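Local coordinates for protein CBIX (Paracoccus pantotrophus, PDB 4CCS) that carries out the terminal step of siroheme biosynthesis, probably as a chelatase that inserts ferrous iron into sirohydrochlorin, at residues L89-F92 with G93-P96; F181-Q184 with A185-V188; A134-E137 with A138-I142. All blocks are in the same frame, centred on the assembly; numbering follows the deposited sequence.

Interaction 1: L89-F92 with G93-P96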
loop_
_atom_site.group_PDB
_atom_site.type_symbol
_atom_site.label_atom_id
_atom_site.label_comp_id
_atom_site.label_asym_id
_atom_site.label_seq_id
_atom_site.Cartn_x
_atom_site.Cartn_y
_atom_site.Cartn_z
ATOM N N LEU A 89 2.026 13.563 6.069
ATOM C CA LEU A 89 3.131 13.217 5.182
ATOM C C LEU A 89 2.613 12.621 3.852
ATOM O O LEU A 89 1.424 12.269 3.785
ATOM C CB LEU A 89 4.089 12.220 5.875
ATOM C CG LEU A 89 4.655 12.599 7.254
ATOM C CD1 LEU A 89 5.691 11.603 7.697
ATOM C CD2 LEU A 89 5.201 14.030 7.279
ATOM N N PRO A 90 3.491 12.497 2.803
ATOM C CA PRO A 90 3.078 11.839 1.559
ATOM C C PRO A 90 2.675 10.390 1.879
ATOM O O PRO A 90 3.297 9.755 2.739
ATOM C CB PRO A 90 4.344 11.886 0.702
ATOM C CG PRO A 90 4.991 13.153 1.106
ATOM C CD PRO A 90 4.727 13.293 2.582
ATOM N N PRO A 91 1.620 9.882 1.230
ATOM C CA PRO A 91 1.135 8.531 1.523
ATOM C C PRO A 91 2.057 7.396 1.060
ATOM O O PRO A 91 2.915 7.595 0.197
ATOM C CB PRO A 91 -0.215 8.493 0.811
ATOM C CG PRO A 91 -0.034 9.391 -0.349
ATOM C CD PRO A 91 0.798 10.528 0.186
ATOM N N PHE A 92 1.837 6.187 1.620
ATOM C CA PHE A 92 2.529 4.935 1.296
ATOM C C PHE A 92 2.667 4.744 -0.230
ATOM O O PHE A 92 3.749 4.391 -0.705
ATOM C CB PHE A 92 1.748 3.735 1.910
ATOM C CG PHE A 92 2.277 2.360 1.555
ATOM C CD1 PHE A 92 3.271 1.762 2.314
ATOM C CD2 PHE A 92 1.787 1.669 0.451
ATOM C CE1 PHE A 92 3.762 0.486 1.980
ATOM C CE2 PHE A 92 2.295 0.410 0.106
ATOM C CZ PHE A 92 3.280 -0.170 0.873
ATOM N N GLY A 93 1.579 4.984 -0.989
ATOM C CA GLY A 93 1.582 4.793 -2.447
ATOM C C GLY A 93 2.576 5.700 -3.195
ATOM O O GLY A 93 3.085 5.298 -4.244
ATOM N N SER A 94 2.851 6.899 -2.650
ATOM C CA SER A 94 3.777 7.859 -3.266
ATOM C C SER A 94 5.166 7.807 -2.633
ATOM O O SER A 94 6.022 8.638 -2.947
ATOM C CB SER A 94 3.202 9.271 -3.198
ATOM O OG SER A 94 3.178 9.738 -1.860
ATOM N N ASP A 95 5.409 6.827 -1.747
ATOM C CA ASP A 95 6.703 6.698 -1.090
ATOM C C ASP A 95 7.833 6.482 -2.117
ATOM O O ASP A 95 7.681 5.636 -2.999
ATOM C CB ASP A 95 6.688 5.577 -0.048
ATOM C CG ASP A 95 7.815 5.715 0.950
ATOM O OD1 ASP A 95 8.980 5.547 0.544
ATOM O OD2 ASP A 95 7.521 5.975 2.153
ATOM N N PRO A 96 8.944 7.270 -2.036
ATOM C CA PRO A 96 10.041 7.121 -3.007
ATOM C C PRO A 96 10.604 5.707 -3.100
ATOM O O PRO A 96 11.062 5.324 -4.162
ATOM C CB PRO A 96 11.108 8.131 -2.530
ATOM C CG PRO A 96 10.554 8.769 -1.276
ATOM C CD PRO A 96 9.078 8.536 -1.278
#
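F92, G93 and S94 make up most of this tight bend, in which the carbonyl of P91 is the main acceptor. S94 N donates to P91 O at 2.9 Å, a bent bond (N-H...O 139°) reaching the oxygen from above the carbonyl plane. In one of the two conformers of S94, OG also donates to P91 O at 3.0 Å, this time in the carbonyl plane and on a lone pair. The hydroxyl gets there because chi1 of 69° sets OG between the serine's own N and carbonyl carbon, turning it back toward P91, three residues earlier. In that conformer it also lies alongside the P91 ring, with S94 OG 3.2 Å from P91 CD, and P90 CB stands 3.5 Å from S94 OG. The next turn follows at once, D95 N donating to F92 O at 3.1 Å. G93 sits within both turns. F92, its CG anti to its backbone N (chi1 175°), packs its ring on V215 and M218 of helix 215-226 and on A182. D95 ties the loop to its surroundings as well, OD2 bonding to S222 OG of that helix and to Y60 OH of strand 57-61, while OD1 caps G97 N. Successive i to i+3 bonds define a short 3-10 turn, here within the loop from strand 87-88 to helix 98-113.

Interaction 2: F181-Q184 with A185-V188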
loop_
_atom_site.group_PDB
_atom_site.type_symbol
_atom_site.label_atom_id
_atom_site.label_comp_id
_atom_site.label_asym_id
_atom_site.label_seq_id
_atom_site.Cartn_x
_atom_site.Cartn_y
_atom_site.Cartn_z
ATOM N N PHE A 181 -1.333 -3.259 -2.392
ATOM C CA PHE A 181 -2.175 -2.917 -1.242
ATOM C C PHE A 181 -1.277 -2.621 -0.028
ATOM O O PHE A 181 -0.315 -3.354 0.224
ATOM C CB PHE A 181 -3.141 -4.074 -0.916
ATOM C CG PHE A 181 -4.249 -4.266 -1.931
ATOM C CD1 PHE A 181 -4.014 -4.945 -3.125
ATOM C CD2 PHE A 181 -5.515 -3.736 -1.709
ATOM C CE1 PHE A 181 -5.030 -5.092 -4.081
ATOM C CE2 PHE A 181 -6.543 -3.915 -2.648
ATOM C CZ PHE A 181 -6.293 -4.589 -3.825
ATOM N N ALA A 182 -1.626 -1.576 0.730
ATOM C CA ALA A 182 -0.870 -1.145 1.905
ATOM C C ALA A 182 -1.153 -1.987 3.148
ATOM O O ALA A 182 -0.291 -2.063 4.022
ATOM C CB ALA A 182 -1.152 0.320 2.192
ATOM N N THR A 183 -2.365 -2.588 3.256
ATOM C CA THR A 183 -2.727 -3.409 4.427
ATOM C C THR A 183 -3.378 -4.700 4.017
ATOM O O THR A 183 -3.999 -4.764 2.948
ATOM C CB THR A 183 -3.678 -2.661 5.399
ATOM O OG1 THR A 183 -4.992 -2.548 4.831
ATOM C CG2 THR A 183 -3.148 -1.295 5.844
ATOM N N GLN A 184 -3.270 -5.721 4.883
ATOM C CA GLN A 184 -3.916 -7.012 4.651
ATOM C C GLN A 184 -5.447 -6.856 4.660
ATOM O O GLN A 184 -6.103 -7.455 3.812
ATOM C CB GLN A 184 -3.447 -8.088 5.666
ATOM C CG GLN A 184 -4.035 -9.499 5.402
ATOM C CD GLN A 184 -3.449 -10.168 4.166
ATOM O OE1 GLN A 184 -3.858 -9.918 3.029
ATOM N NE2 GLN A 184 -2.473 -11.047 4.350
ATOM N N ALA A 185 -6.007 -6.014 5.561
ATOM C CA ALA A 185 -7.471 -5.821 5.650
ATOM C C ALA A 185 -8.045 -5.301 4.325
ATOM O O ALA A 185 -9.016 -5.865 3.824
ATOM C CB ALA A 185 -7.831 -4.891 6.806
ATOM N N GLU A 186 -7.386 -4.297 3.702
ATOM C CA GLU A 186 -7.842 -3.779 2.407
ATOM C C GLU A 186 -7.684 -4.813 1.300
ATOM O O GLU A 186 -8.570 -4.935 0.452
ATOM C CB GLU A 186 -7.136 -2.477 2.048
ATOM C CG GLU A 186 -7.518 -1.351 2.990
ATOM C CD GLU A 186 -6.578 -0.179 2.880
ATOM O OE1 GLU A 186 -5.398 -0.290 3.288
ATOM O OE2 GLU A 186 -7.023 0.853 2.346
ATOM N N HIS A 187 -6.579 -5.574 1.324
ATOM C CA HIS A 187 -6.309 -6.627 0.345
ATOM C C HIS A 187 -7.406 -7.716 0.387
ATOM O O HIS A 187 -7.987 -8.025 -0.650
ATOM C CB HIS A 187 -4.930 -7.258 0.591
ATOM C CG HIS A 187 -4.630 -8.446 -0.280
ATOM N ND1 HIS A 187 -4.344 -9.694 0.265
ATOM C CD2 HIS A 187 -4.590 -8.541 -1.633
ATOM C CE1 HIS A 187 -4.124 -10.495 -0.770
ATOM N NE2 HIS A 187 -4.259 -9.847 -1.932
ATOM N N VAL A 188 -7.674 -8.288 1.580
ATOM C CA VAL A 188 -8.661 -9.373 1.776
ATOM C C VAL A 188 -10.061 -8.949 1.304
ATOM O O VAL A 188 -10.716 -9.718 0.598
ATOM C CB VAL A 188 -8.632 -9.904 3.247
ATOM C CG1 VAL A 188 -9.811 -10.837 3.546
ATOM C CG2 VAL A 188 -7.307 -10.619 3.536
HETATM O O HOH W 1 -4.280 -0.661 0.438
#
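T183 OG1 and E186 serve each other twice at the start of helix 184-189. As N-cap, T183 OG1 accepts from E186 N at 3.2 Å in a nearly straight bond (N-H...O 165°), and it donates to E186 OE1 at 2.8 Å, meeting the lone pair that faces away from the second carboxylate oxygen. One hydroxyl thus satisfies a first-turn amide and holds the carboxylate of the same residue. Water 1 accepts from A182 N at 2.8 Å and gives a weak bond to E186 OE1, bridging A182 N and the glutamate. Regular helix bonds begin immediately: H187 N donates to T183 O. V188 N follows, donating to Q184 O at 2.9 Å. Polar side chains pair one turn apart too. H187 ND1 donates in its ring plane to Q184 OE1 at 2.8 Å, nearly along the C=O axis; the glutamine reaches it by bending at chi2 (71°) and lying alongside the imidazole. That bond helps fix the rotation of the imidazole. Its edge is turned to the face of F181, an edge-to-face pair with centroids 5.5 Å apart, and H187 CA adds a CH-pi contact over the same phenyl ring, 4.0 Å from its centroid. Around the cap, T183 meets I23, A185 meets Q19 and E186 meets H10, all of the N-terminal half. The whole is a threonine N-cap placed where the two halves of the chain face each other, consistent with the cleft that holds the tetrapyrrole in related chelatases.

Interaction 3: A134-E137 with A138-I142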
loop_
_atom_site.group_PDB
_atom_site.type_symbol
_atom_site.label_atom_id
_atom_site.label_comp_id
_atom_site.label_asym_id
_atom_site.label_seq_id
_atom_site.Cartn_x
_atom_site.Cartn_y
_atom_site.Cartn_z
ATOM N N ALA A 134 -5.957 9.384 -9.738
ATOM C CA ALA A 134 -4.665 9.282 -9.042
ATOM C C ALA A 134 -4.206 7.827 -8.693
ATOM O O ALA A 134 -3.043 7.517 -8.975
ATOM C CB ALA A 134 -4.663 10.162 -7.797
ATOM N N PRO A 135 -5.078 6.934 -8.127
ATOM C CA PRO A 135 -4.609 5.557 -7.839
ATOM C C PRO A 135 -4.190 4.747 -9.071
ATOM O O PRO A 135 -3.155 4.073 -9.031
ATOM C CB PRO A 135 -5.801 4.916 -7.125
ATOM C CG PRO A 135 -6.499 6.048 -6.487
ATOM C CD PRO A 135 -6.385 7.174 -7.472
ATOM N N SER A 136 -4.975 4.800 -10.165
ATOM C CA SER A 136 -4.600 4.049 -11.371
ATOM C C SER A 136 -3.381 4.637 -12.069
ATOM O O SER A 136 -2.584 3.877 -12.615
ATOM C CB SER A 136 -5.772 3.884 -12.331
ATOM O OG SER A 136 -6.210 5.125 -12.857
ATOM N N GLU A 137 -3.208 5.974 -12.031
ATOM C CA GLU A 137 -1.999 6.583 -12.620
ATOM C C GLU A 137 -0.770 6.115 -11.823
ATOM O O GLU A 137 0.241 5.754 -12.424
ATOM C CB GLU A 137 -2.069 8.125 -12.639
ATOM C CG GLU A 137 -3.049 8.695 -13.651
ATOM C CD GLU A 137 -2.678 8.528 -15.112
ATOM O OE1 GLU A 137 -1.873 9.344 -15.619
ATOM O OE2 GLU A 137 -3.222 7.605 -15.762
ATOM N N ALA A 138 -0.895 6.052 -10.480
ATOM C CA ALA A 138 0.184 5.585 -9.604
ATOM C C ALA A 138 0.532 4.107 -9.854
ATOM O O ALA A 138 1.713 3.766 -9.861
ATOM C CB ALA A 138 -0.179 5.819 -8.145
ATOM N N ALA A 139 -0.487 3.230 -10.069
ATOM C CA ALA A 139 -0.227 1.814 -10.349
ATOM C C ALA A 139 0.414 1.648 -11.717
ATOM O O ALA A 139 1.308 0.813 -11.865
ATOM C CB ALA A 139 -1.511 0.994 -10.243
ATOM N N ARG A 140 0.002 2.469 -12.718
ATOM C CA ARG A 140 0.630 2.398 -14.054
ATOM C C ARG A 140 2.063 2.860 -14.005
ATOM O O ARG A 140 2.894 2.297 -14.713
ATOM C CB ARG A 140 -0.162 3.169 -15.118
ATOM C CG ARG A 140 -1.284 2.319 -15.725
ATOM C CD ARG A 140 -2.036 3.060 -16.826
ATOM N NE ARG A 140 -2.788 4.191 -16.288
ATOM C CZ ARG A 140 -4.038 4.126 -15.845
ATOM N NH1 ARG A 140 -4.704 2.976 -15.877
ATOM N NH2 ARG A 140 -4.625 5.203 -15.345
ATOM N N ARG A 141 2.369 3.864 -13.143
ATOM C CA ARG A 141 3.755 4.339 -12.964
ATOM C C ARG A 141 4.608 3.186 -12.414
ATOM O O ARG A 141 5.748 3.001 -12.859
ATOM C CB ARG A 141 3.812 5.527 -11.989
ATOM C CG ARG A 141 3.568 6.871 -12.650
ATOM C CD ARG A 141 3.988 8.042 -11.765
ATOM N NE ARG A 141 3.202 8.170 -10.530
ATOM C CZ ARG A 141 2.010 8.755 -10.445
ATOM N NH1 ARG A 141 1.423 9.248 -11.529
ATOM N NH2 ARG A 141 1.388 8.838 -9.278
ATOM N N ILE A 142 4.048 2.400 -11.452
ATOM C CA ILE A 142 4.745 1.228 -10.897
ATOM C C ILE A 142 5.014 0.201 -12.028
ATOM O O ILE A 142 6.166 -0.190 -12.236
ATOM C CB ILE A 142 4.005 0.584 -9.671
ATOM C CG1 ILE A 142 3.895 1.553 -8.444
ATOM C CG2 ILE A 142 4.638 -0.775 -9.274
ATOM C CD1 ILE A 142 5.213 1.946 -7.720
HETATM O O HOH W 2 -1.257 9.503 -8.940
HETATM O O HOH W 3 -1.010 6.339 -16.726
#
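The guanidinium of R140 lies with one face on S136 O, which sits 3.5 Å from its plane and over its centre. Its edge is taken by the carboxylate of E137 and by water 3. R141 does something similar one residue on, one face set over E137 O and A138 CA, both offset toward the rim, with water 2 at the edge. In R140 a bend at chi3 (-67°) folds the group back along the helix and brings NH2 to E137 OE2 at 2.8 Å, a salt bridge with an almost straight N-H...O angle of 163°. The direct bridge runs through NH2 alone, and the carboxylate and guanidinium planes stand 51° apart. Water 3 completes the link, donating to E137 OE2 at 2.7 Å and accepting from R140 NE at 2.8 Å. R140 NH2 also gives a weak, bent bond to S136 OG at 3.0 Å, but that hydroxyl has its main partner in E160. Water 2 joins R141 NH2 to A134 O, at 2.7 Å from each, so this carbonyl accepts from the solvent as well as from A138 N (3.0 Å). Beneath the charges, A139 packs on C155 and F157 of strand 152-157, and I142 packs on P99 and C102 of helix 98-113. An i to i+3 Glu-Arg bridge of this kind runs along a helical surface, here that of the helix in the beta-alpha-beta crossover from strand 121-126 to strand 152-157.

In the fold
All three interactions are local, and each is partly buried, but they occupy different places. Interactions 1 and 2 meet directly, F92 CD2 packing at 3.7 Å on A182 CB, although their centres lie about 16 Å apart; interaction 1 lies in a loop between a strand and a helix, and interaction 2 spans the end of such a loop and the first turn of its helix. Interaction 3 runs within one helix and touches neither, its centre about 17 Å from that of interaction 2. The chemistry follows the place: a hydroxyl doubling a backbone turn in 89-96, capping and aromatic contacts in 181-188, and a charged, water-bridged outer side above buried alanine and isoleucine in 134-142.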